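Local atomic coordinates of putative phosphomethylpyrimidine kinase (Bacteroides thetaiotaomicron, PDB entry 3MBH), a protein that binds pyridoxal and probably phosphorylates it with ATP, as a pyridoxal kinase of the ribokinase clan. Residues 143-148 and 172-177. Residues are numbered along the deposited sequence; the frame is centred on the assembly and turned at random. Where two conformers were deposited one is given.
Sequences ITPNLT and RLLSDK
L174 meets I143 and P145 through a single methyl group: its CD1 lies 4.2 Å from CD1 of I143 and 4.2 Å from CG of P145. The contact is purely apolar and small, burying 94 Å² in all. The two side chains of I143 and L174 cross at about a right angle, while the proline ring and the leucine run past each other in opposite directions. With chi1 at 62°, I143 sets CG1 between its backbone N and carbonyl carbon, and the extended chi2 carries CD1 out to the helix. Leucine suits the buried side of a helix, beta-branched isoleucine the end of a strand, and proline the loop that leads on to helix 147-154, where its fixed phi of about -60° fits and its ring offers an apolar surface.

The polar residues serve the segments themselves. N146 is the N-cap of helix 147-154: its OD1 accepts from the backbone N of E149, and its ND2 donates to the carbonyl O of G116.

Helix 164-176 thus packs against the end of strand 142-143, which pairs in parallel with strand 181-189; the two helices between these strands make a beta-alpha-beta crossover of the ribokinase-type fold. This is structural packing away from the pyridoxal site. L174 also touches V182 of strand 181-189 and L150 and L154 of helix 147-154, so its side chain joins both helices to the central sheet.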
ATOM      1  N   ILE A 143      25.542 -17.244  10.871  1.00 14.86           N
ATOM      2  CA  ILE A 143      25.242 -18.550  10.321  1.00 14.60           C
ATOM      3  C   ILE A 143      23.869 -19.058  10.735  1.00 14.86           C
ATOM      4  O   ILE A 143      23.384 -18.753  11.815  1.00 14.06           O
ATOM      5  CB  ILE A 143      26.324 -19.633  10.669  1.00 15.88           C
ATOM      6  CG1 ILE A 143      26.427 -19.855  12.190  1.00 14.59           C
ATOM      7  CG2 ILE A 143      27.717 -19.267  10.082  1.00 14.07           C
ATOM      8  CD1 ILE A 143      27.328 -21.106  12.557  1.00 14.38           C
ATOM      9  N   THR A 144      23.243 -19.831   9.864  1.00 14.24           N
ATOM     10  CA  THR A 144      21.875 -20.233  10.065  1.00 15.18           C
ATOM     11  C   THR A 144      21.644 -21.781   9.920  1.00 16.16           C
ATOM     12  O   THR A 144      20.744 -22.224   9.213  1.00 16.70           O
ATOM     13  CB  THR A 144      20.972 -19.492   9.097  1.00 15.46           C
ATOM     14  OG1 THR A 144      21.396 -19.717   7.746  1.00 14.87           O
ATOM     15  CG2 THR A 144      20.985 -17.928   9.402  1.00 13.96           C
ATOM     16  N   PRO A 145      22.436 -22.595  10.610  1.00 15.98           N
ATOM     17  CA  PRO A 145      22.165 -24.038  10.555  1.00 16.11           C
ATOM     18  C   PRO A 145      20.790 -24.456  11.054  1.00 17.00           C
ATOM     19  O   PRO A 145      20.312 -23.902  12.058  1.00 16.61           O
ATOM     20  CB  PRO A 145      23.128 -24.610  11.550  1.00 16.98           C
ATOM     21  CG  PRO A 145      23.500 -23.438  12.454  1.00 17.39           C
ATOM     22  CD  PRO A 145      23.379 -22.222  11.663  1.00 15.43           C
ATOM     23  N   ASN A 146      20.218 -25.486  10.425  1.00 16.73           N
ATOM     24  CA  ASN A 146      19.123 -26.221  11.028  1.00 17.57           C
ATOM     25  C   ASN A 146      19.670 -27.191  12.050  1.00 18.06           C
ATOM     26  O   ASN A 146      20.880 -27.360  12.156  1.00 17.66           O
ATOM     27  CB  ASN A 146      18.214 -26.906   9.999  1.00 16.96           C
ATOM     28  CG  ASN A 146      18.913 -27.949   9.160  1.00 14.86           C
ATOM     29  OD1 ASN A 146      19.813 -28.672   9.636  1.00 15.83           O
ATOM     30  ND2 ASN A 146      18.465 -28.080   7.900  1.00 12.21           N
ATOM     31  N   LEU A 147      18.792 -27.861  12.793  1.00 18.81           N
ATOM     32  CA  LEU A 147      19.262 -28.718  13.884  1.00 18.74           C
ATOM     33  C   LEU A 147      20.200 -29.839  13.386  1.00 18.96           C
ATOM     34  O   LEU A 147      21.244 -30.165  14.012  1.00 18.44           O
ATOM     35  CB  LEU A 147      18.065 -29.298  14.667  1.00 19.57           C
ATOM     36  CG  LEU A 147      18.455 -29.950  15.981  1.00 18.51           C
ATOM     37  CD1 LEU A 147      19.050 -28.888  16.874  1.00 19.06           C
ATOM     38  CD2 LEU A 147      17.261 -30.629  16.607  1.00 17.13           C
ATOM     39  N   THR A 148      19.857 -30.406  12.234  1.00 19.09           N
ATOM     40  CA  THR A 148      20.681 -31.428  11.614  1.00 18.64           C
ATOM     41  C   THR A 148      22.097 -30.922  11.350  1.00 17.85           C
ATOM     42  O   THR A 148      23.079 -31.567  11.720  1.00 19.08           O
ATOM     43  CB  THR A 148      20.070 -31.889  10.281  1.00 19.70           C
ATOM     44  OG1 THR A 148      18.772 -32.453  10.516  1.00 19.37           O
ATOM     45  CG2 THR A 148      20.968 -32.950   9.598  1.00 19.48           C
ATOM     46  N   ARG A 172      26.606 -20.929  21.793  0.70 20.09           N
ATOM     47  CA  ARG A 172      27.857 -20.374  22.245  0.70 20.84           C
ATOM     48  C   ARG A 172      29.078 -21.102  21.635  0.70 20.40           C
ATOM     49  O   ARG A 172      30.054 -20.443  21.271  0.70 19.91           O
ATOM     50  CB  ARG A 172      27.855 -20.386  23.777  0.70 21.40           C
ATOM     51  CG  ARG A 172      29.115 -19.929  24.426  0.70 24.16           C
ATOM     52  CD  ARG A 172      29.479 -18.546  23.978  0.70 26.73           C
ATOM     53  NE  ARG A 172      30.524 -17.994  24.821  0.70 31.44           N
ATOM     54  CZ  ARG A 172      30.917 -16.730  24.767  0.70 32.30           C
ATOM     55  NH1 ARG A 172      30.381 -15.905  23.864  0.70 32.15           N
ATOM     56  NH2 ARG A 172      31.869 -16.305  25.586  0.70 30.96           N
ATOM     57  N   LEU A 173      29.024 -22.437  21.515  1.00 20.24           N
ATOM     58  CA  LEU A 173      30.151 -23.221  20.962  1.00 20.13           C
ATOM     59  C   LEU A 173      30.376 -22.843  19.511  1.00 19.82           C
ATOM     60  O   LEU A 173      31.506 -22.676  19.078  1.00 20.90           O
ATOM     61  CB  LEU A 173      29.894 -24.727  20.988  1.00 20.41           C
ATOM     62  CG  LEU A 173      30.001 -25.519  22.271  1.00 23.41           C
ATOM     63  CD1 LEU A 173      29.682 -26.986  21.943  1.00 25.08           C
ATOM     64  CD2 LEU A 173      31.396 -25.408  22.951  1.00 20.69           C
ATOM     65  N   LEU A 174      29.285 -22.712  18.759  1.00 19.04           N
ATOM     66  CA  LEU A 174      29.370 -22.256  17.405  1.00 18.47           C
ATOM     67  C   LEU A 174      29.855 -20.798  17.295  1.00 17.95           C
ATOM     68  O   LEU A 174      30.656 -20.476  16.415  1.00 17.05           O
ATOM     69  CB  LEU A 174      28.038 -22.484  16.669  1.00 19.68           C
ATOM     70  CG  LEU A 174      27.665 -23.929  16.267  1.00 19.10           C
ATOM     71  CD1 LEU A 174      26.312 -23.862  15.531  1.00 20.06           C
ATOM     72  CD2 LEU A 174      28.739 -24.600  15.434  1.00 22.12           C
ATOM     73  N   SER A 175      29.417 -19.915  18.194  1.00 17.35           N
ATOM     74  CA  SER A 175      29.886 -18.516  18.137  1.00 17.06           C
ATOM     75  C   SER A 175      31.381 -18.417  18.460  1.00 17.43           C
ATOM     76  O   SER A 175      32.097 -17.612  17.893  1.00 16.67           O
ATOM     77  CB  SER A 175      29.139 -17.642  19.103  1.00 16.77           C
ATOM     78  OG  SER A 175      29.646 -16.330  19.029  1.00 16.27           O
ATOM     79  N   ASP A 176      31.844 -19.272  19.347  1.00 18.10           N
ATOM     80  CA  ASP A 176      33.285 -19.340  19.656  1.00 19.31           C
ATOM     81  C   ASP A 176      34.125 -19.646  18.423  1.00 19.76           C
ATOM     82  O   ASP A 176      35.266 -19.258  18.357  1.00 21.02           O
ATOM     83  CB  ASP A 176      33.533 -20.367  20.736  1.00 19.66           C
ATOM     84  CG  ASP A 176      33.050 -19.893  22.116  1.00 21.50           C
ATOM     85  OD1 ASP A 176      32.730 -18.701  22.325  1.00 21.54           O
ATOM     86  OD2 ASP A 176      32.982 -20.750  23.003  1.00 25.75           O
ATOM     87  N   LYS A 177      33.534 -20.264  17.405  1.00 20.65           N
ATOM     88  CA  LYS A 177      34.287 -20.599  16.227  1.00 20.82           C
ATOM     89  C   LYS A 177      34.469 -19.467  15.255  1.00 19.93           C
ATOM     90  O   LYS A 177      35.231 -19.614  14.301  1.00 19.09           O
ATOM     91  CB  LYS A 177      33.657 -21.815  15.559  1.00 22.01           C
ATOM     92  CG  LYS A 177      34.176 -23.074  16.201  1.00 25.59           C
ATOM     93  CD  LYS A 177      33.228 -24.216  16.147  1.00 30.54           C
ATOM     94  CE  LYS A 177      33.770 -25.292  17.127  1.00 33.26           C
ATOM     95  NZ  LYS A 177      33.343 -26.661  16.744  1.00 36.60           N
TER